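Local coordinates for yfhH hypothetical protein (Bacillus subtilis, PDB 1SF9), which is of unknown function but may act as a transcriptional regulator, probably working as a homodimer, at residues M25-S30 and M69-Y73; L75-Y80 and I121-Q125. All blocks are in the same frame, centred on the assembly; numbering follows the deposited sequence.

Contact 1 joins helix 17-30 to helix 57-74, and contact 2 packs the loop between helix 57-74 and strand 85-88 on the 3-10 turn between strands 115-120 and 124-126. They come in series along the chain, the first closing before the second opens, and their centres lie about 13 Å apart. Contact 1 belongs to the helical half, contact 2 to the border with the antiparallel sheet. The two touch at the end of helix 57-74, where Lys71 packs on Ser122, and Ala72 on Ser122 and Ile121. Helix 57-74 is thus shared: one side packs on helix 17-30, and its last turn meets the 121-125 segment.

Contact 1 of 2, residues M25-S30 and M69-Y73; sequences MEKRYS and MAKAY
The ring of Tyr73 takes Tyr29 on one face: CB of Tyr29 stands over the ring centre, 3.6 Å from its centroid, in a CH-pi contact. The two aromatic rings themselves form an offset edge-to-face pair, with centroids 5.7 Å apart and planes at 75°, the edge of Tyr29 turned toward the face of Tyr73. At that edge, near the plane of the Tyr29 ring, lie CD1 and CE1 of Tyr73. CE1 of Tyr29 lies 3.6 Å from Ala70 CB; Ala70 CA sits obliquely to the ring. Tyr29 CG is anti to its carbonyl carbon (chi1 -69°), which sends the ring across to helix 57-74 and its hydroxyl to Glu40 of helix 34-53, where it is hydrogen-bonded. The axes of the two short helical segments approach to 10.1 Å and cross at -34°, consistent with the first and third of three helices that follow one another up, down and up; helix 34-53 also packs on both, through Leu44 on Tyr29 and Ile41 on Ala70. Tyr73 OH reaches back to Glu26, 3.3 Å from its CB. Met25, Tyr29 and Met69 are each modelled in two positions. In the conformer described, Met25 CG lies over one face of Tyr29, toward the rim, and its CE 3.8 Å from Met69 CG; a platinum ion about 1 Å from this side chain probably belongs with the other conformer, so these methionine contacts are doubtful where the metal is bound. Past Tyr29, the side chain of Ser30 brings its CB to 4.0 Å from CE2 of Tyr73.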
ATOM      1  N   MET A  25      12.079  -1.178   3.998  0.80  9.70           N
ATOM      2  CA  MET A  25      11.183  -2.069   3.249  0.80 12.95           C
ATOM      3  C   MET A  25      11.031  -1.602   1.805  0.80 12.47           C
ATOM      4  O   MET A  25      11.125  -2.395   0.856  0.80 13.90           O
ATOM      5  CB  MET A  25       9.796  -2.121   3.914  0.80 13.01           C
ATOM      6  CG  MET A  25       8.775  -2.936   3.118  0.80 16.93           C
ATOM      7  SD  MET A  25       7.147  -2.897   3.832  0.80 17.62           S
ATOM      8  CE  MET A  25       6.482  -1.252   3.728  0.80 19.71           C
ATOM      9  N   GLU A  26      10.811  -0.303   1.639  1.00 12.41           N
ATOM     10  CA  GLU A  26      10.645   0.261   0.308  1.00 13.51           C
ATOM     11  C   GLU A  26      11.939   0.097  -0.485  1.00 13.75           C
ATOM     12  O   GLU A  26      11.904  -0.249  -1.653  1.00 13.45           O
ATOM     13  CB  GLU A  26      10.210   1.722   0.409  1.00 16.33           C
ATOM     14  CG  GLU A  26       8.835   1.834   1.083  1.00 19.42           C
ATOM     15  CD  GLU A  26       8.242   3.238   1.069  1.00 25.27           C
ATOM     16  OE1 GLU A  26       7.109   3.404   1.570  1.00 25.20           O
ATOM     17  OE2 GLU A  26       8.897   4.174   0.560  1.00 27.20           O
ATOM     18  N   LYS A  27      13.087   0.305   0.159  1.00 12.43           N
ATOM     19  CA  LYS A  27      14.356   0.161  -0.554  1.00 15.02           C
ATOM     20  C   LYS A  27      14.506  -1.286  -1.011  1.00 14.24           C
ATOM     21  O   LYS A  27      14.912  -1.569  -2.140  1.00 15.98           O
ATOM     22  CB  LYS A  27      15.514   0.536   0.382  1.00 16.03           C
ATOM     23  CG  LYS A  27      16.907   0.485  -0.237  1.00 20.48           C
ATOM     24  CD  LYS A  27      17.944   0.858   0.816  1.00 21.74           C
ATOM     25  CE  LYS A  27      19.369   0.788   0.286  1.00 26.67           C
ATOM     26  NZ  LYS A  27      19.588   1.774  -0.810  1.00 31.38           N
ATOM     27  N   ARG A  28      14.172  -2.202  -0.121  1.00 14.12           N
ATOM     28  CA  ARG A  28      14.277  -3.622  -0.410  1.00 13.48           C
ATOM     29  C   ARG A  28      13.345  -4.036  -1.552  1.00 13.86           C
ATOM     30  O   ARG A  28      13.775  -4.672  -2.512  1.00 11.76           O
ATOM     31  CB  ARG A  28      13.958  -4.417   0.859  1.00 16.31           C
ATOM     32  CG  ARG A  28      14.185  -5.892   0.738  1.00 21.24           C
ATOM     33  CD  ARG A  28      13.958  -6.591   2.071  1.00 25.09           C
ATOM     34  NE  ARG A  28      13.891  -8.038   1.895  1.00 28.78           N
ATOM     35  CZ  ARG A  28      12.805  -8.766   2.133  1.00 29.51           C
ATOM     36  NH1 ARG A  28      11.698  -8.179   2.561  1.00 29.23           N
ATOM     37  NH2 ARG A  28      12.827 -10.080   1.941  1.00 31.26           N
ATOM     38  N   TYR A  29      12.074  -3.648  -1.455  0.80 10.78           N
ATOM     39  CA  TYR A  29      11.101  -4.007  -2.491  0.80 10.67           C
ATOM     40  C   TYR A  29      11.425  -3.392  -3.849  0.80 11.93           C
ATOM     41  O   TYR A  29      11.172  -3.998  -4.882  0.80 12.34           O
ATOM     42  CB  TYR A  29       9.676  -3.563  -2.096  0.80  9.63           C
ATOM     43  CG  TYR A  29       9.055  -4.322  -0.947  0.80 11.01           C
ATOM     44  CD1 TYR A  29       7.797  -3.956  -0.448  0.80  8.15           C
ATOM     45  CD2 TYR A  29       9.694  -5.424  -0.379  0.80  9.37           C
ATOM     46  CE1 TYR A  29       7.195  -4.674   0.585  0.80 11.34           C
ATOM     47  CE2 TYR A  29       9.106  -6.151   0.637  0.80 11.72           C
ATOM     48  CZ  TYR A  29       7.852  -5.768   1.118  0.80 10.66           C
ATOM     49  OH  TYR A  29       7.260  -6.479   2.122  0.80 14.06           O
ATOM     50  N   SER A  30      11.973  -2.184  -3.838  1.00 12.99           N
ATOM     51  CA  SER A  30      12.292  -1.476  -5.077  1.00 15.63           C
ATOM     52  C   SER A  30      13.352  -2.192  -5.903  1.00 17.29           C
ATOM     53  O   SER A  30      13.476  -1.946  -7.093  1.00 17.78           O
ATOM     54  CB  SER A  30      12.771  -0.057  -4.780  1.00 14.91           C
ATOM     55  OG  SER A  30      14.074  -0.044  -4.197  1.00 19.93           O
ATOM     56  N   MET A  69       1.661  -3.026   0.538  0.60  6.78           N
ATOM     57  CA  MET A  69       2.801  -2.320  -0.040  0.60  7.99           C
ATOM     58  C   MET A  69       3.538  -3.156  -1.055  0.60  9.19           C
ATOM     59  O   MET A  69       3.880  -2.674  -2.137  0.60  9.74           O
ATOM     60  CB  MET A  69       3.751  -1.857   1.056  0.60 10.79           C
ATOM     61  CG  MET A  69       3.203  -0.712   1.824  0.60 10.46           C
ATOM     62  SD  MET A  69       2.832   0.723   0.761  0.60 14.18           S
ATOM     63  CE  MET A  69       4.350   0.924  -0.098  0.60 11.81           C
ATOM     64  N   ALA A  70       3.783  -4.418  -0.725  1.00  7.46           N
ATOM     65  CA  ALA A  70       4.489  -5.291  -1.664  1.00  9.14           C
ATOM     66  C   ALA A  70       3.717  -5.375  -2.974  1.00  8.93           C
ATOM     67  O   ALA A  70       4.304  -5.357  -4.070  1.00  9.57           O
ATOM     68  CB  ALA A  70       4.678  -6.699  -1.062  1.00  8.87           C
ATOM     69  N   LYS A  71       2.399  -5.480  -2.875  1.00  7.79           N
ATOM     70  CA  LYS A  71       1.563  -5.554  -4.067  1.00  8.46           C
ATOM     71  C   LYS A  71       1.699  -4.297  -4.921  1.00  9.47           C
ATOM     72  O   LYS A  71       1.600  -4.364  -6.140  1.00 10.79           O
ATOM     73  CB  LYS A  71       0.085  -5.743  -3.692  1.00  8.09           C
ATOM     74  CG  LYS A  71      -0.244  -7.164  -3.256  1.00 11.62           C
ATOM     75  CD  LYS A  71      -1.739  -7.349  -2.967  1.00 14.87           C
ATOM     76  CE  LYS A  71      -1.999  -8.795  -2.547  1.00 19.98           C
ATOM     77  NZ  LYS A  71      -3.434  -9.061  -2.188  1.00 21.84           N
ATOM     78  N   ALA A  72       1.920  -3.150  -4.293  1.00  7.77           N
ATOM     79  CA  ALA A  72       2.048  -1.931  -5.089  1.00  8.98           C
ATOM     80  C   ALA A  72       3.323  -1.987  -5.943  1.00 10.86           C
ATOM     81  O   ALA A  72       3.375  -1.394  -7.011  1.00 11.28           O
ATOM     82  CB  ALA A  72       2.035  -0.693  -4.178  1.00  7.86           C
ATOM     83  N   TYR A  73       4.342  -2.711  -5.481  1.00  9.11           N
ATOM     84  CA  TYR A  73       5.583  -2.823  -6.245  1.00 10.20           C
ATOM     85  C   TYR A  73       5.487  -3.750  -7.439  1.00 10.42           C
ATOM     86  O   TYR A  73       6.347  -3.718  -8.315  1.00 12.27           O
ATOM     87  CB  TYR A  73       6.746  -3.243  -5.333  1.00 10.58           C
ATOM     88  CG  TYR A  73       7.304  -2.086  -4.537  1.00  9.36           C
ATOM     89  CD1 TYR A  73       6.751  -1.734  -3.292  1.00 10.92           C
ATOM     90  CD2 TYR A  73       8.348  -1.298  -5.039  1.00  8.44           C
ATOM     91  CE1 TYR A  73       7.212  -0.633  -2.585  1.00 11.92           C
ATOM     92  CE2 TYR A  73       8.823  -0.198  -4.327  1.00 11.24           C
ATOM     93  CZ  TYR A  73       8.243   0.128  -3.102  1.00 13.93           C
ATOM     94  OH  TYR A  73       8.688   1.238  -2.441  1.00 12.65           O
TER

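Contact 2 of 2, residues L75-Y80 and I121-Q125; sequences LNPEDY and ISVLQ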
ATOM      1  N   LEU A  75       2.789  -3.697  -9.385  1.00 13.58           N
ATOM      2  CA  LEU A  75       2.035  -2.934 -10.363  1.00 16.13           C
ATOM      3  C   LEU A  75       2.910  -1.937 -11.125  1.00 16.60           C
ATOM      4  O   LEU A  75       4.070  -1.709 -10.773  1.00 18.35           O
ATOM      5  CB  LEU A  75       0.875  -2.229  -9.650  1.00 14.83           C
ATOM      6  CG  LEU A  75      -0.083  -3.233  -8.981  1.00 17.57           C
ATOM      7  CD1 LEU A  75      -1.058  -2.525  -8.055  1.00 14.07           C
ATOM      8  CD2 LEU A  75      -0.849  -4.002 -10.061  1.00 15.59           C
ATOM      9  N   ASN A  76       2.370  -1.358 -12.188  1.00 18.64           N
ATOM     10  CA  ASN A  76       3.129  -0.397 -12.973  1.00 18.86           C
ATOM     11  C   ASN A  76       2.476   0.961 -12.786  1.00 17.52           C
ATOM     12  O   ASN A  76       1.326   1.162 -13.165  1.00 17.30           O
ATOM     13  CB  ASN A  76       3.119  -0.777 -14.458  1.00 21.67           C
ATOM     14  CG  ASN A  76       4.034   0.118 -15.309  1.00 26.56           C
ATOM     15  OD1 ASN A  76       4.499   1.180 -14.865  1.00 25.67           O
ATOM     16  ND2 ASN A  76       4.284  -0.306 -16.549  1.00 29.57           N
ATOM     17  N   PRO A  77       3.202   1.910 -12.184  1.00 18.03           N
ATOM     18  CA  PRO A  77       2.630   3.237 -11.972  1.00 15.89           C
ATOM     19  C   PRO A  77       2.028   3.846 -13.232  1.00 19.30           C
ATOM     20  O   PRO A  77       1.064   4.590 -13.153  1.00 16.57           O
ATOM     21  CB  PRO A  77       3.815   4.058 -11.446  1.00 18.88           C
ATOM     22  CG  PRO A  77       4.694   3.032 -10.799  1.00 17.32           C
ATOM     23  CD  PRO A  77       4.606   1.853 -11.735  1.00 20.32           C
ATOM     24  N   GLU A  78       2.578   3.533 -14.404  1.00 21.46           N
ATOM     25  CA  GLU A  78       2.034   4.131 -15.620  1.00 24.02           C
ATOM     26  C   GLU A  78       0.645   3.642 -16.004  1.00 22.64           C
ATOM     27  O   GLU A  78       0.016   4.195 -16.912  1.00 23.29           O
ATOM     28  CB  GLU A  78       3.016   3.983 -16.797  1.00 29.07           C
ATOM     29  CG  GLU A  78       3.568   2.604 -17.027  1.00 33.73           C
ATOM     30  CD  GLU A  78       4.686   2.596 -18.067  1.00 38.15           C
ATOM     31  OE1 GLU A  78       5.689   3.322 -17.884  1.00 42.57           O
ATOM     32  OE2 GLU A  78       4.567   1.864 -19.069  1.00 40.34           O
ATOM     33  N   ASP A  79       0.143   2.630 -15.306  1.00 19.57           N
ATOM     34  CA  ASP A  79      -1.204   2.147 -15.588  1.00 17.36           C
ATOM     35  C   ASP A  79      -2.256   2.939 -14.804  1.00 18.16           C
ATOM     36  O   ASP A  79      -3.449   2.631 -14.864  1.00 18.01           O
ATOM     37  CB  ASP A  79      -1.345   0.668 -15.249  1.00 20.05           C
ATOM     38  CG  ASP A  79      -0.506  -0.217 -16.149  1.00 22.76           C
ATOM     39  OD1 ASP A  79      -0.241   0.188 -17.296  1.00 25.01           O
ATOM     40  OD2 ASP A  79      -0.133  -1.312 -15.705  1.00 23.02           O
ATOM     41  N   TYR A  80      -1.805   3.962 -14.082  1.00 12.57           N
ATOM     42  CA  TYR A  80      -2.678   4.815 -13.286  1.00 14.49           C
ATOM     43  C   TYR A  80      -2.574   6.208 -13.865  1.00 14.52           C
ATOM     44  O   TYR A  80      -1.488   6.664 -14.235  1.00 18.50           O
ATOM     45  CB  TYR A  80      -2.293   4.744 -11.854  1.00 12.23           C
ATOM     46  CG  TYR A  80      -2.469   3.321 -11.375  1.00 11.37           C
ATOM     47  CD1 TYR A  80      -3.673   2.936 -10.790  1.00 11.65           C
ATOM     48  CD2 TYR A  80      -1.427   2.404 -11.531  1.00  9.40           C
ATOM     49  CE1 TYR A  80      -3.850   1.619 -10.371  1.00 14.27           C
ATOM     50  CE2 TYR A  80      -1.603   1.084 -11.116  1.00 13.66           C
ATOM     51  CZ  TYR A  80      -2.817   0.689 -10.540  1.00 12.34           C
ATOM     52  OH  TYR A  80      -2.997  -0.600 -10.153  1.00 15.04           O
ATOM     53  N   ILE A 121      -0.694   2.522  -4.891  1.00  4.71           N
ATOM     54  CA  ILE A 121      -1.487   2.221  -6.076  1.00  5.22           C
ATOM     55  C   ILE A 121      -2.223   0.885  -6.014  1.00  4.63           C
ATOM     56  O   ILE A 121      -3.194   0.680  -6.721  1.00  6.15           O
ATOM     57  CB  ILE A 121      -0.663   2.334  -7.385  1.00  5.77           C
ATOM     58  CG1 ILE A 121       0.588   1.466  -7.313  1.00  7.96           C
ATOM     59  CG2 ILE A 121      -0.275   3.790  -7.613  1.00  8.17           C
ATOM     60  CD1 ILE A 121       1.424   1.500  -8.606  1.00  8.40           C
ATOM     61  N   SER A 122      -1.787  -0.010  -5.133  1.00  6.11           N
ATOM     62  CA  SER A 122      -2.432  -1.303  -4.992  1.00  6.16           C
ATOM     63  C   SER A 122      -3.854  -1.245  -4.420  1.00  9.76           C
ATOM     64  O   SER A 122      -4.570  -2.237  -4.502  1.00 12.47           O
ATOM     65  CB  SER A 122      -1.589  -2.225  -4.105  1.00  6.82           C
ATOM     66  OG  SER A 122      -1.208  -1.527  -2.943  1.00  7.53           O
ATOM     67  N   VAL A 123      -4.260  -0.115  -3.840  1.00  7.95           N
ATOM     68  CA  VAL A 123      -5.613  -0.033  -3.287  1.00  7.09           C
ATOM     69  C   VAL A 123      -6.575   0.681  -4.227  1.00  7.51           C
ATOM     70  O   VAL A 123      -7.738   0.847  -3.902  1.00  9.96           O
ATOM     71  CB  VAL A 123      -5.664   0.666  -1.870  1.00  6.79           C
ATOM     72  CG1 VAL A 123      -4.638   0.039  -0.932  1.00 10.05           C
ATOM     73  CG2 VAL A 123      -5.411   2.150  -1.970  1.00 10.08           C
ATOM     74  N   LEU A 124      -6.097   1.090  -5.403  1.00  8.01           N
ATOM     75  CA  LEU A 124      -6.965   1.776  -6.358  1.00  7.97           C
ATOM     76  C   LEU A 124      -7.566   0.806  -7.364  1.00 10.72           C
ATOM     77  O   LEU A 124      -6.850   0.141  -8.112  1.00 12.87           O
ATOM     78  CB  LEU A 124      -6.190   2.864  -7.093  1.00 10.23           C
ATOM     79  CG  LEU A 124      -5.612   3.935  -6.171  1.00 10.31           C
ATOM     80  CD1 LEU A 124      -4.928   4.980  -7.060  1.00 12.02           C
ATOM     81  CD2 LEU A 124      -6.703   4.610  -5.322  1.00 12.19           C
ATOM     82  N   GLN A 125      -8.895   0.718  -7.367  1.00 13.69           N
ATOM     83  CA  GLN A 125      -9.576  -0.185  -8.286  1.00 17.14           C
ATOM     84  C   GLN A 125     -10.302   0.626  -9.350  1.00 19.00           C
ATOM     85  O   GLN A 125     -10.921   1.638  -9.053  1.00 16.43           O
ATOM     86  CB  GLN A 125     -10.584  -1.048  -7.526  1.00 19.93           C
ATOM     87  CG  GLN A 125      -9.963  -1.875  -6.394  1.00 28.41           C
ATOM     88  CD  GLN A 125      -8.714  -2.648  -6.818  1.00 33.10           C
ATOM     89  OE1 GLN A 125      -8.716  -3.368  -7.826  1.00 36.52           O
ATOM     90  NE2 GLN A 125      -7.637  -2.506  -6.037  1.00 34.18           N
TER
HETATM   91  O   HOH W   1      -4.542  -1.282  -8.132  1.00 14.48           O
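Leu75 starts the contact by laying its side chain against the second segment: its CB lies 3.9 Å from Ile121 CD1, and CD1 of Leu75 comes to 3.6 Å from Ser122 CA. Asn76 turns away, and its OD1 accepts from the backbone N of Glu78 in an Asx turn, although the position of that oxygen is less sure. Pro77 opens the 3-10 segment 77-79 and adds its CG at 4.2 Å from Ile121 CD1. Ile121 can serve all of these because its CG1 sits between backbone N and carbonyl carbon (chi1 54°), carrying CD1 in among Leu75, Pro77 and Tyr80. Strands 115-120, 104-109, 94-101, 85-88 and 124-126 lie in that order across the sheet, with the 3-10 turn at 121-123 joining its two outermost strands, reminiscent of SH3-like barrels. Tyr80 closes the segment with its ring over Ile121, whose CB lies above the ring centre, 4.1 Å from the centroid; CE1 of the ring approaches Leu124 CB, and Ile97 and Leu100 of strand 94-101 also pack on this tyrosine. Its hydroxyl donates to a water 2.6 Å from OH, and that water in turn donates to the carbonyl oxygens of Ile121 and Leu124, bridging the loop to the turn and the start of strand 124-126. A phenylalanine here lacks the hydroxyl, which would probably leave the water without its phenol donor and break the water link from the loop to Ile121 and Leu124. Ser122 points its OG elsewhere, bonding to the carbonyl oxygen of Thr68 in helix 57-74.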